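Local atomic coordinates of multi-copper Oxidase CueO (Ochrobactrum, PDB entry 6EVG), a protein that probably couples the one-electron oxidation of phenolic and lignin-derived compounds to the reduction of dioxygen, as a laccase-like multicopper oxidase. Residues 65-70 against 149-154; 237-242 against 280-285; 342-347 against 397-402; 444-449 against 471-476. One frame throughout, in Å; residues are numbered along the deposited sequence.

Interaction 1: residues 65-70 against 149-154; sequences GPLVRL and LMVVTD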
loop_
_atom_site.group_PDB
_atom_site.type_symbol
_atom_site.label_atom_id
_atom_site.label_comp_id
_atom_site.label_asym_id
_atom_site.label_seq_id
_atom_site.Cartn_x
_atom_site.Cartn_y
_atom_site.Cartn_z
ATOM N N GLY A 65 3.726 -6.388 11.110
ATOM C CA GLY A 65 5.092 -5.978 11.334
ATOM C C GLY A 65 5.134 -4.660 12.053
ATOM O O GLY A 65 4.111 -4.055 12.373
ATOM N N PRO A 66 6.344 -4.180 12.352
ATOM C CA PRO A 66 6.509 -2.894 13.031
ATOM C C PRO A 66 6.170 -1.711 12.126
ATOM O O PRO A 66 6.130 -1.835 10.901
ATOM C CB PRO A 66 7.985 -2.872 13.380
ATOM C CG PRO A 66 8.623 -3.678 12.277
ATOM C CD PRO A 66 7.624 -4.775 12.013
ATOM N N LEU A 67 6.023 -0.554 12.782
ATOM C CA LEU A 67 6.102 0.755 12.099
ATOM C C LEU A 67 7.504 1.283 12.334
ATOM O O LEU A 67 7.891 1.564 13.471
ATOM C CB LEU A 67 5.012 1.701 12.582
ATOM C CG LEU A 67 4.974 3.045 11.811
ATOM C CD1 LEU A 67 3.577 3.547 11.648
ATOM C CD2 LEU A 67 5.894 4.078 12.386
ATOM N N VAL A 68 8.277 1.316 11.257
ATOM C CA VAL A 68 9.646 1.830 11.257
ATOM C C VAL A 68 9.582 3.326 10.985
ATOM O O VAL A 68 9.024 3.761 9.989
ATOM C CB VAL A 68 10.499 1.123 10.191
ATOM C CG1 VAL A 68 11.916 1.686 10.181
ATOM C CG2 VAL A 68 10.489 -0.366 10.399
ATOM N N ARG A 69 10.114 4.150 11.914
ATOM C CA ARG A 69 10.119 5.601 11.734
ATOM C C ARG A 69 11.533 6.082 11.437
ATOM O O ARG A 69 12.456 5.805 12.236
ATOM C CB ARG A 69 9.558 6.275 12.961
ATOM C CG ARG A 69 9.403 7.774 12.760
ATOM C CD ARG A 69 8.367 8.368 13.714
ATOM N NE ARG A 69 8.933 8.340 14.990
ATOM C CZ ARG A 69 8.274 8.550 16.170
ATOM N NH1 ARG A 69 6.960 8.783 16.242
ATOM N NH2 ARG A 69 8.969 8.575 17.289
ATOM N N LEU A 70 11.711 6.688 10.284
ATOM C CA LEU A 70 12.969 7.172 9.777
ATOM C C LEU A 70 12.936 8.663 9.590
ATOM O O LEU A 70 11.945 9.233 9.143
ATOM C CB LEU A 70 13.238 6.526 8.434
ATOM C CG LEU A 70 13.288 4.987 8.432
ATOM C CD1 LEU A 70 13.504 4.486 7.024
ATOM C CD2 LEU A 70 14.286 4.425 9.387
ATOM N N LEU A 149 5.213 -1.194 8.196
ATOM C CA LEU A 149 4.946 0.205 7.876
ATOM C C LEU A 149 6.224 1.009 8.002
ATOM O O LEU A 149 7.106 0.657 8.778
ATOM C CB LEU A 149 3.846 0.766 8.791
ATOM C CG LEU A 149 2.558 -0.011 8.787
ATOM C CD1 LEU A 149 1.563 0.597 9.773
ATOM C CD2 LEU A 149 1.939 -0.099 7.392
ATOM N N MET A 150 6.327 2.109 7.249
ATOM C CA MET A 150 7.555 2.907 7.230
ATOM C C MET A 150 7.263 4.366 7.057
ATOM O O MET A 150 6.893 4.764 5.940
ATOM C CB MET A 150 8.492 2.369 6.121
ATOM C CG MET A 150 9.833 3.064 6.088
ATOM S SD MET A 150 11.041 2.228 5.003
ATOM C CE MET A 150 11.544 0.852 5.993
ATOM N N VAL A 151 7.365 5.143 8.118
ATOM C CA VAL A 151 7.162 6.573 8.074
ATOM C C VAL A 151 8.484 7.289 7.880
ATOM O O VAL A 151 9.452 7.007 8.602
ATOM C CB VAL A 151 6.459 7.058 9.372
ATOM C CG1 VAL A 151 6.495 8.577 9.468
ATOM C CG2 VAL A 151 5.045 6.530 9.435
ATOM N N VAL A 152 8.532 8.206 6.907
ATOM C CA VAL A 152 9.618 9.168 6.793
ATOM C C VAL A 152 9.098 10.479 7.373
ATOM O O VAL A 152 8.074 10.983 6.913
ATOM C CB VAL A 152 10.087 9.372 5.337
ATOM C CG1 VAL A 152 11.098 10.504 5.265
ATOM C CG2 VAL A 152 10.696 8.070 4.817
ATOM N N THR A 153 9.784 11.021 8.348
ATOM C CA THR A 153 9.448 12.292 8.992
ATOM C C THR A 153 10.554 13.293 8.791
ATOM O O THR A 153 11.723 12.937 8.814
ATOM C CB THR A 153 9.111 12.116 10.451
ATOM O OG1 THR A 153 8.658 13.388 10.944
ATOM C CG2 THR A 153 10.236 11.567 11.260
ATOM N N ASP A 154 10.163 14.562 8.733
ATOM C CA ASP A 154 11.114 15.647 8.710
ATOM C C ASP A 154 11.055 16.497 9.962
ATOM O O ASP A 154 11.707 17.523 10.015
ATOM C CB ASP A 154 10.942 16.563 7.463
ATOM C CG ASP A 154 9.584 17.226 7.373
ATOM O OD1 ASP A 154 8.828 17.159 8.371
ATOM O OD2 ASP A 154 9.294 17.846 6.283
#

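Interaction 2: residues 237-242 against 280-285; sequences LSDNRP and EATDLL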
loop_
_atom_site.group_PDB
_atom_site.type_symbol
_atom_site.label_atom_id
_atom_site.label_comp_id
_atom_site.label_asym_id
_atom_site.label_seq_id
_atom_site.Cartn_x
_atom_site.Cartn_y
_atom_site.Cartn_z
ATOM N N LEU A 237 -17.255 7.133 8.141
ATOM C CA LEU A 237 -17.719 6.946 9.507
ATOM C C LEU A 237 -19.246 6.869 9.530
ATOM O O LEU A 237 -19.926 7.369 8.631
ATOM C CB LEU A 237 -17.225 8.099 10.409
ATOM C CG LEU A 237 -15.710 8.010 10.712
ATOM C CD1 LEU A 237 -14.985 9.170 11.293
ATOM C CD2 LEU A 237 -15.277 6.775 11.443
ATOM N N SER A 238 -19.773 6.142 10.496
ATOM C CA SER A 238 -21.193 5.812 10.551
ATOM C C SER A 238 -22.071 7.071 10.720
ATOM O O SER A 238 -23.280 6.976 10.397
ATOM C CB SER A 238 -21.472 4.789 11.621
ATOM O OG SER A 238 -21.045 5.209 12.870
ATOM N N ASP A 239 -21.548 8.161 11.245
ATOM C CA ASP A 239 -22.269 9.424 11.312
ATOM C C ASP A 239 -21.829 10.392 10.235
ATOM O O ASP A 239 -22.165 11.600 10.303
ATOM C CB ASP A 239 -22.174 10.033 12.696
ATOM C CG ASP A 239 -20.810 10.417 13.085
ATOM O OD1 ASP A 239 -19.822 10.350 12.302
ATOM O OD2 ASP A 239 -20.701 10.782 14.298
ATOM N N ASN A 240 -21.120 9.923 9.214
ATOM C CA ASN A 240 -20.759 10.742 8.085
ATOM C C ASN A 240 -19.882 11.909 8.358
ATOM O O ASN A 240 -19.750 12.795 7.525
ATOM C CB ASN A 240 -21.998 11.171 7.258
ATOM C CG ASN A 240 -22.773 9.975 6.759
ATOM O OD1 ASN A 240 -22.229 9.096 6.058
ATOM N ND2 ASN A 240 -24.050 9.939 7.104
ATOM N N ARG A 241 -19.185 11.920 9.499
ATOM C CA ARG A 241 -18.294 13.052 9.763
ATOM C C ARG A 241 -17.162 13.064 8.767
ATOM O O ARG A 241 -16.710 12.034 8.260
ATOM C CB ARG A 241 -17.830 13.049 11.217
ATOM C CG ARG A 241 -16.855 11.950 11.563
ATOM C CD ARG A 241 -16.442 11.993 13.030
ATOM N NE ARG A 241 -17.555 11.565 13.867
ATOM C CZ ARG A 241 -17.489 11.544 15.162
ATOM N NH1 ARG A 241 -16.364 11.939 15.768
ATOM N NH2 ARG A 241 -18.498 11.054 15.828
ATOM N N PRO A 242 -16.653 14.251 8.458
ATOM C CA PRO A 242 -15.657 14.351 7.390
ATOM C C PRO A 242 -14.327 13.698 7.765
ATOM O O PRO A 242 -13.888 13.741 8.928
ATOM C CB PRO A 242 -15.479 15.872 7.209
ATOM C CG PRO A 242 -16.130 16.484 8.295
ATOM C CD PRO A 242 -17.078 15.578 8.937
ATOM N N GLU A 280 -18.736 11.608 20.712
ATOM C CA GLU A 280 -19.609 10.491 20.321
ATOM C C GLU A 280 -18.838 9.315 19.661
ATOM O O GLU A 280 -17.962 9.595 18.749
ATOM C CB GLU A 280 -20.656 11.009 19.323
ATOM C CG GLU A 280 -21.535 12.128 19.878
ATOM C CD GLU A 280 -22.396 11.701 21.099
ATOM O OE1 GLU A 280 -22.640 10.479 21.268
ATOM O OE2 GLU A 280 -22.846 12.566 21.901
ATOM N N ALA A 281 -19.152 8.040 20.081
ATOM C CA ALA A 281 -18.603 6.842 19.436
ATOM C C ALA A 281 -19.080 6.732 18.015
ATOM O O ALA A 281 -20.160 7.210 17.687
ATOM C CB ALA A 281 -18.957 5.568 20.144
ATOM N N THR A 282 -18.243 6.125 17.147
ATOM C CA THR A 282 -18.596 6.035 15.751
ATOM C C THR A 282 -17.887 4.857 15.154
ATOM O O THR A 282 -16.791 4.497 15.593
ATOM C CB THR A 282 -18.297 7.319 14.969
ATOM O OG1 THR A 282 -18.779 7.222 13.624
ATOM C CG2 THR A 282 -16.877 7.701 14.986
ATOM N N ASP A 283 -18.520 4.256 14.145
ATOM C CA ASP A 283 -17.943 3.073 13.473
ATOM C C ASP A 283 -17.348 3.445 12.127
ATOM O O ASP A 283 -17.901 4.244 11.390
ATOM C CB ASP A 283 -19.031 2.010 13.275
ATOM C CG ASP A 283 -19.561 1.477 14.599
ATOM O OD1 ASP A 283 -18.813 1.313 15.540
ATOM O OD2 ASP A 283 -20.784 1.244 14.688
ATOM N N LEU A 284 -16.223 2.820 11.796
ATOM C CA LEU A 284 -15.661 2.878 10.436
ATOM C C LEU A 284 -16.273 1.760 9.637
ATOM O O LEU A 284 -16.267 0.600 10.070
ATOM C CB LEU A 284 -14.132 2.721 10.501
ATOM C CG LEU A 284 -13.388 2.979 9.208
ATOM C CD1 LEU A 284 -13.383 4.451 8.814
ATOM C CD2 LEU A 284 -11.933 2.477 9.313
ATOM N N LEU A 285 -16.848 2.128 8.490
ATOM C CA LEU A 285 -17.584 1.251 7.606
ATOM C C LEU A 285 -16.980 1.253 6.218
ATOM O O LEU A 285 -16.340 2.247 5.830
ATOM C CB LEU A 285 -19.049 1.707 7.434
ATOM C CG LEU A 285 -19.806 1.930 8.775
ATOM C CD1 LEU A 285 -21.221 2.445 8.447
ATOM C CD2 LEU A 285 -19.932 0.671 9.566
HETATM O O HOH W 1 -21.886 8.149 15.801
HETATM O O HOH W 2 -16.350 11.582 18.481
#

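Interaction 3: residues 342-347 against 397-402; sequences AENMKL and SGVEMA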
loop_
_atom_site.group_PDB
_atom_site.type_symbol
_atom_site.label_atom_id
_atom_site.label_comp_id
_atom_site.label_asym_id
_atom_site.label_seq_id
_atom_site.Cartn_x
_atom_site.Cartn_y
_atom_site.Cartn_z
ATOM N N ALA A 342 -11.094 -13.882 -22.545
ATOM C CA ALA A 342 -11.540 -14.910 -23.476
ATOM C C ALA A 342 -10.640 -16.127 -23.404
ATOM O O ALA A 342 -11.135 -17.280 -23.428
ATOM C CB ALA A 342 -11.623 -14.334 -24.880
ATOM N N GLU A 343 -9.326 -15.906 -23.237
ATOM C CA GLU A 343 -8.409 -17.055 -23.204
ATOM C C GLU A 343 -8.487 -17.761 -21.848
ATOM O O GLU A 343 -8.466 -18.972 -21.773
ATOM C CB GLU A 343 -7.005 -16.554 -23.587
ATOM C CG GLU A 343 -6.856 -16.142 -25.083
ATOM C CD GLU A 343 -7.029 -17.246 -26.220
ATOM O OE1 GLU A 343 -6.829 -18.472 -25.995
ATOM O OE2 GLU A 343 -7.339 -16.899 -27.417
ATOM N N ASN A 344 -8.538 -17.007 -20.740
ATOM C CA ASN A 344 -8.646 -17.597 -19.413
ATOM C C ASN A 344 -10.011 -18.260 -19.148
ATOM O O ASN A 344 -10.056 -19.263 -18.447
ATOM C CB ASN A 344 -8.345 -16.547 -18.350
ATOM C CG ASN A 344 -6.894 -16.094 -18.378
ATOM O OD1 ASN A 344 -5.970 -16.902 -18.610
ATOM N ND2 ASN A 344 -6.689 -14.824 -18.124
ATOM N N MET A 345 -11.130 -17.755 -19.702
ATOM C CA MET A 345 -12.458 -18.419 -19.484
ATOM C C MET A 345 -12.494 -19.726 -20.223
ATOM O O MET A 345 -13.116 -20.729 -19.775
ATOM C CB MET A 345 -13.625 -17.493 -19.912
ATOM C CG MET A 345 -13.993 -16.403 -18.903
ATOM S SD MET A 345 -14.697 -16.856 -17.264
ATOM C CE MET A 345 -16.249 -17.488 -17.888
ATOM N N LYS A 346 -11.799 -19.769 -21.357
ATOM C CA LYS A 346 -11.697 -21.019 -22.095
ATOM C C LYS A 346 -10.989 -22.074 -21.241
ATOM O O LYS A 346 -11.420 -23.202 -21.208
ATOM C CB LYS A 346 -10.918 -20.788 -23.368
ATOM C CG LYS A 346 -10.820 -22.022 -24.196
ATOM C CD LYS A 346 -10.281 -21.695 -25.556
ATOM C CE LYS A 346 -10.070 -23.006 -26.321
ATOM N NZ LYS A 346 -9.564 -22.784 -27.670
ATOM N N LEU A 347 -9.974 -21.663 -20.515
ATOM C CA LEU A 347 -9.258 -22.538 -19.604
ATOM C C LEU A 347 -10.177 -23.041 -18.533
ATOM O O LEU A 347 -10.207 -24.220 -18.265
ATOM C CB LEU A 347 -8.076 -21.754 -19.007
ATOM C CG LEU A 347 -7.170 -22.421 -18.012
ATOM C CD1 LEU A 347 -6.439 -23.613 -18.638
ATOM C CD2 LEU A 347 -6.215 -21.340 -17.519
ATOM N N SER A 397 -1.100 -22.596 -13.143
ATOM C CA SER A 397 -2.531 -22.604 -13.428
ATOM C C SER A 397 -2.874 -22.555 -14.899
ATOM O O SER A 397 -4.017 -22.868 -15.263
ATOM C CB SER A 397 -3.192 -21.421 -12.712
ATOM O OG SER A 397 -2.781 -20.192 -13.276
ATOM N N GLY A 398 -1.976 -22.002 -15.706
ATOM C CA GLY A 398 -2.340 -21.642 -17.096
ATOM C C GLY A 398 -2.951 -20.305 -17.306
ATOM O O GLY A 398 -3.063 -19.867 -18.455
ATOM N N VAL A 399 -3.352 -19.627 -16.228
ATOM C CA VAL A 399 -3.933 -18.311 -16.373
ATOM C C VAL A 399 -2.821 -17.332 -16.681
ATOM O O VAL A 399 -1.752 -17.365 -16.028
ATOM C CB VAL A 399 -4.632 -17.913 -15.030
ATOM C CG1 VAL A 399 -5.084 -16.481 -15.050
ATOM C CG2 VAL A 399 -5.759 -18.879 -14.685
ATOM N N GLU A 400 -3.043 -16.412 -17.603
ATOM C CA GLU A 400 -2.083 -15.385 -17.956
ATOM C C GLU A 400 -2.780 -14.059 -18.137
ATOM O O GLU A 400 -3.895 -14.005 -18.681
ATOM C CB GLU A 400 -1.278 -15.734 -19.219
ATOM C CG GLU A 400 -0.494 -17.067 -19.194
ATOM C CD GLU A 400 0.237 -17.361 -20.510
ATOM O OE1 GLU A 400 0.030 -16.677 -21.520
ATOM O OE2 GLU A 400 0.963 -18.350 -20.576
ATOM N N MET A 401 -2.122 -12.977 -17.754
ATOM C CA MET A 401 -2.574 -11.610 -17.983
ATOM C C MET A 401 -1.361 -10.783 -18.360
ATOM O O MET A 401 -0.190 -11.248 -18.290
ATOM C CB MET A 401 -3.250 -11.064 -16.714
ATOM C CG MET A 401 -4.477 -11.787 -16.361
ATOM S SD MET A 401 -5.294 -11.034 -14.930
ATOM C CE MET A 401 -6.579 -12.176 -14.682
ATOM N N ALA A 402 -1.572 -9.542 -18.708
ATOM C CA ALA A 402 -0.492 -8.660 -19.142
ATOM C C ALA A 402 -0.815 -7.228 -18.825
ATOM O O ALA A 402 -1.989 -6.807 -18.808
ATOM C CB ALA A 402 -0.228 -8.777 -20.649
HETATM O O HOH W 3 -4.621 -18.448 -20.281
#

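Interaction 4: residues 444-449 against 471-476; sequences RILSLN and EILVHF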
loop_
_atom_site.group_PDB
_atom_site.type_symbol
_atom_site.label_atom_id
_atom_site.label_comp_id
_atom_site.label_asym_id
_atom_site.label_seq_id
_atom_site.Cartn_x
_atom_site.Cartn_y
_atom_site.Cartn_z
ATOM N N ARG A 444 2.030 12.087 -10.740
ATOM C CA ARG A 444 0.877 12.953 -10.497
ATOM C C ARG A 444 -0.257 12.503 -11.378
ATOM O O ARG A 444 -0.056 12.336 -12.594
ATOM C CB ARG A 444 1.190 14.430 -10.795
ATOM C CG ARG A 444 2.402 14.999 -10.115
ATOM C CD ARG A 444 2.279 15.125 -8.604
ATOM N NE ARG A 444 1.214 16.031 -8.162
ATOM C CZ ARG A 444 1.295 17.357 -8.205
ATOM N NH1 ARG A 444 2.352 18.002 -8.646
ATOM N NH2 ARG A 444 0.252 18.069 -7.723
ATOM N N ILE A 445 -1.453 12.319 -10.850
ATOM C CA ILE A 445 -2.605 11.984 -11.668
ATOM C C ILE A 445 -3.038 13.294 -12.394
ATOM O O ILE A 445 -3.311 14.313 -11.772
ATOM C CB ILE A 445 -3.751 11.421 -10.845
ATOM C CG1 ILE A 445 -3.328 10.127 -10.154
ATOM C CG2 ILE A 445 -4.986 11.246 -11.706
ATOM C CD1 ILE A 445 -4.312 9.581 -9.162
ATOM N N LEU A 446 -3.087 13.216 -13.715
ATOM C CA LEU A 446 -3.586 14.320 -14.563
ATOM C C LEU A 446 -5.045 14.277 -14.803
ATOM O O LEU A 446 -5.715 15.330 -14.805
ATOM C CB LEU A 446 -2.842 14.322 -15.917
ATOM C CG LEU A 446 -1.352 14.467 -15.877
ATOM C CD1 LEU A 446 -0.787 14.303 -17.271
ATOM C CD2 LEU A 446 -0.873 15.761 -15.263
ATOM N N SER A 447 -5.609 13.123 -15.000
ATOM C CA SER A 447 -7.029 12.963 -15.324
ATOM C C SER A 447 -7.498 11.569 -14.971
ATOM O O SER A 447 -6.705 10.605 -15.075
ATOM C CB SER A 447 -7.308 13.296 -16.780
ATOM O OG SER A 447 -6.818 12.328 -17.662
ATOM N N LEU A 448 -8.762 11.456 -14.618
ATOM C CA LEU A 448 -9.457 10.204 -14.374
ATOM C C LEU A 448 -10.740 10.294 -15.197
ATOM O O LEU A 448 -11.591 11.148 -14.932
ATOM C CB LEU A 448 -9.786 10.044 -12.886
ATOM C CG LEU A 448 -8.572 10.026 -11.944
ATOM C CD1 LEU A 448 -9.013 10.220 -10.515
ATOM C CD2 LEU A 448 -7.792 8.751 -12.112
ATOM N N ASN A 449 -10.885 9.458 -16.211
ATOM C CA ASN A 449 -12.069 9.491 -17.068
ATOM C C ASN A 449 -12.344 10.888 -17.611
ATOM O O ASN A 449 -13.529 11.310 -17.690
ATOM C CB ASN A 449 -13.251 8.804 -16.415
ATOM C CG ASN A 449 -12.980 7.356 -16.232
ATOM O OD1 ASN A 449 -12.609 6.626 -17.176
ATOM N ND2 ASN A 449 -13.062 6.922 -14.968
ATOM N N GLU A 471 -4.813 9.306 -16.955
ATOM C CA GLU A 471 -3.544 9.823 -17.448
ATOM C C GLU A 471 -2.691 10.241 -16.275
ATOM O O GLU A 471 -3.189 10.927 -15.367
ATOM C CB GLU A 471 -3.703 11.080 -18.346
ATOM C CG GLU A 471 -4.552 10.892 -19.583
ATOM C CD GLU A 471 -4.897 12.171 -20.293
ATOM O OE1 GLU A 471 -4.120 13.098 -20.227
ATOM O OE2 GLU A 471 -5.854 12.143 -21.092
ATOM N N ILE A 472 -1.428 9.803 -16.261
ATOM C CA ILE A 472 -0.513 10.125 -15.150
ATOM C C ILE A 472 0.760 10.721 -15.699
ATOM O O ILE A 472 1.186 10.391 -16.814
ATOM C CB ILE A 472 -0.234 8.924 -14.222
ATOM C CG1 ILE A 472 0.523 7.801 -14.968
ATOM C CG2 ILE A 472 -1.533 8.410 -13.626
ATOM C CD1 ILE A 472 1.013 6.677 -14.050
ATOM N N LEU A 473 1.380 11.591 -14.915
ATOM C CA LEU A 473 2.637 12.275 -15.210
ATOM C C LEU A 473 3.695 11.626 -14.319
ATOM O O LEU A 473 3.659 11.813 -13.098
ATOM C CB LEU A 473 2.516 13.774 -15.017
ATOM C CG LEU A 473 3.802 14.576 -15.218
ATOM C CD1 LEU A 473 4.285 14.498 -16.696
ATOM C CD2 LEU A 473 3.594 16.026 -14.814
ATOM N N VAL A 474 4.595 10.845 -14.899
ATOM C CA VAL A 474 5.599 10.045 -14.148
ATOM C C VAL A 474 6.947 10.730 -14.179
ATOM O O VAL A 474 7.393 11.202 -15.253
ATOM C CB VAL A 474 5.713 8.649 -14.777
ATOM C CG1 VAL A 474 6.608 7.761 -13.924
ATOM C CG2 VAL A 474 4.375 7.986 -15.014
ATOM N N HIS A 475 7.616 10.754 -13.029
ATOM C CA HIS A 475 8.944 11.275 -12.876
ATOM C C HIS A 475 9.896 10.127 -12.517
ATOM O O HIS A 475 9.724 9.497 -11.472
ATOM C CB HIS A 475 8.990 12.368 -11.814
ATOM C CG HIS A 475 10.265 13.130 -11.771
ATOM N ND1 HIS A 475 10.746 13.673 -10.626
ATOM C CD2 HIS A 475 11.146 13.452 -12.748
ATOM C CE1 HIS A 475 11.867 14.321 -10.883
ATOM N NE2 HIS A 475 12.118 14.226 -12.182
ATOM N N PHE A 476 10.879 9.865 -13.376
ATOM C CA PHE A 476 11.792 8.714 -13.235
ATOM C C PHE A 476 13.034 9.139 -12.490
ATOM O O PHE A 476 14.131 9.238 -13.058
ATOM C CB PHE A 476 12.113 8.139 -14.600
ATOM C CG PHE A 476 10.940 7.474 -15.222
ATOM C CD1 PHE A 476 10.610 6.162 -14.892
ATOM C CD2 PHE A 476 10.117 8.165 -16.110
ATOM C CE1 PHE A 476 9.526 5.569 -15.459
ATOM C CE2 PHE A 476 9.040 7.534 -16.649
ATOM C CZ PHE A 476 8.710 6.257 -16.332
#

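Interaction 1: residues 65-70 against 149-154
A chi1 of -175° swings CG of Leu67 away from its own nitrogen and lays the isobutyl group across the base of Leu149, with Leu67 CG 3.9 Å from Leu149 CB. Leu149 turns its CG to the side of its own N, and its CD1 meets Leu67 CD1 at 4.0 Å. Both methyl groups of Leu67 also meet one branch of Val151, and CD2 comes to 3.9 Å from Val151 CG2. On the face with Val68, Leu70 and Met150 the main touch includes the sulfur. Leu70 CD1 sits 3.9 Å from Met150 SD and close to Met150 CG as well. Strands 67-70 and 149-153 run parallel, 18° apart, in one sheet of a cupredoxin-type beta-sandwich domain, the building unit of multicopper oxidases. Five backbone bonds join them in the staggered parallel pattern. Leu149 N gives to Pro66 O at 2.9 Å, and Val68 N gives to Leu149 O at 2.8 Å. Val151 N to Val68 O is the most bent, with 144° at the hydrogen. Leu70 N gives to Val151 O. Thr153 N closes the ladder on Leu70 O. At this end Thr153 CG2 rests 3.6 Å from Leu70 O and touches Arg69 CG, while the Arg69 guanidinium turns to a salt bridge with Glu30. Phe127, Trp129 and Phe130 of strand 126-131 touch side chains of both faces.

Interaction 2: residues 237-242 against 280-285
Leu237 and Leu284 form an antiparallel non-hydrogen-bonded pair, just where the chain leaves the sheet in a type I turn from Leu237 to Asn240. Their side chains meet through methyl groups, Leu237 CD2 4.0 Å from Leu284 CD1. Ser238 grips Asp283 twice. Its N gives to Asp283 O at 2.8 Å, and its OG takes the hydrogen of Asp283 N at 3.0 Å. The serine hydroxyl is placed between its own N and carbonyl carbon (chi1 57°), which turns it toward strand 282-285. Arg241 holds Asp239 side-on: NE bonds OD1 and NH2 bonds OD2 at 2.7 Å, each on a syn lone pair. Asp239 OD1 also accepts from Arg241 N, making an Asx turn. Thr282 CG2 lies over one face of the guanidinium, 3.8 Å from Arg241 NH2 and toward the rim. At the edge, Arg241 NH2 makes a weak bond to Glu280 O directly, and NH1 reaches that oxygen through a water. Another water links Asp239 OD2 to Ala281 O. The salt bridge thus fixes the rotation of the guanidinium; the paired charges probably largely offset each other at this partly exposed turn in the second cupredoxin domain.

Interaction 3: residues 342-347 against 397-402
Asn344 presents its carboxamide to the backbone of Glu400 and bonds it at both ends. Asn344 OD1 accepts from Glu400 N at 3.1 Å, the donor tilted 21° from the carbonyl plane. Asn344 ND2 gives to Glu400 O at 3.0 Å; the oxygen lies near the amide plane, but the nitrogen stands above the plane of the Glu400 carbonyl. Val399 CG1 packs against the same amide, 3.7 Å from Asn344 OD1. One turn on, Leu347 has CG anti to its N (chi1 179°), and this sends CD2 onto the peptide of Gly398, 3.4 Å from Gly398 C. It also meets Val399 CG2. A water gives hydrogens to Asn344 OD1 and Gly398 O. Behind these contacts, Ser397 OG accepts from Val399 N in an ST turn and also hydrogen-bonds Ala394 O; Arg340 gives a second bond to Glu400 O. Helix 191-196 touches both segments. With an alanine in place of Asn344, Glu400 N is likely to lose its acceptor and Glu400 O a donor, letting the segment shift. Farther out, segment 397-402 runs near the copper site of His434, Cys490 and His495. One amide, donor and acceptor both, thus ties the helix, backed by the Leu347 methyl.

Interaction 4: residues 444-449 against 471-476
Leu446 crosses to the partner strand along its whole side chain. CB lies 3.5 Å from Glu471 O and also faces Glu471 CB. CG is 4.0 Å from Leu473 CB, and the two methyls reach the same carbon, CD2 to Leu473 CB at 3.9 Å and CD1 slightly farther. With CG anti to the carbonyl carbon (chi1 -59°), the branch is carried along strand 471-475 toward Leu473. The backbone explains the position. Leu446 and Ser447 together face Glu471 in a classic beta bulge, and both their N atoms give to Glu471 O from the same face of its plane. The Leu446 N bond is the shorter at 2.8 Å; that of Ser447 N is 3.3 Å. Glu471 N returns a bond to Ser447 O. Beyond the bulge, Arg444 and Leu473 exchange two backbone bonds as an antiparallel hydrogen-bonded pair. Ser447 OG lies alongside the extended Glu471 chain, 3.3 Å from its CD, while the carboxylate bonds Arg332. Cutting Leu446 back to an alanine is likely to open a gap over Leu473 CB. On the other face Ile445 CG1 meets Ile472 CG2 at 4.3 Å. Arg444 reaches away to Asp322 O and Ser458 O, with a cation-pi contact to Trp460. Strand 442-448 is the outer strand of its sheet in the third cupredoxin domain; strand 469-475 lies between it and strand 422-428. Ile472 also packs on Phe436 of strand 434-438, in the facing sheet.

Overall arrangement
The four contacts follow one another along the chain without nesting, and no two touch. Interactions 1, 2 and 4 join strands or strand ends within three successive cupredoxin domains. Interactions 1 and 2 have centres 27 Å apart, as do interactions 1 and 4. Interaction 3 is the odd one, a helix against an irregular segment, its centre 39 Å from that of interaction 1 and on the opposite side of the chain's centre. Interaction 3 approaches the copper held by His434, Cys490 and His495: the Met401 side chain is about 6 Å from that ion. Interaction 4 has its nearest atoms about 15 Å from interaction 3.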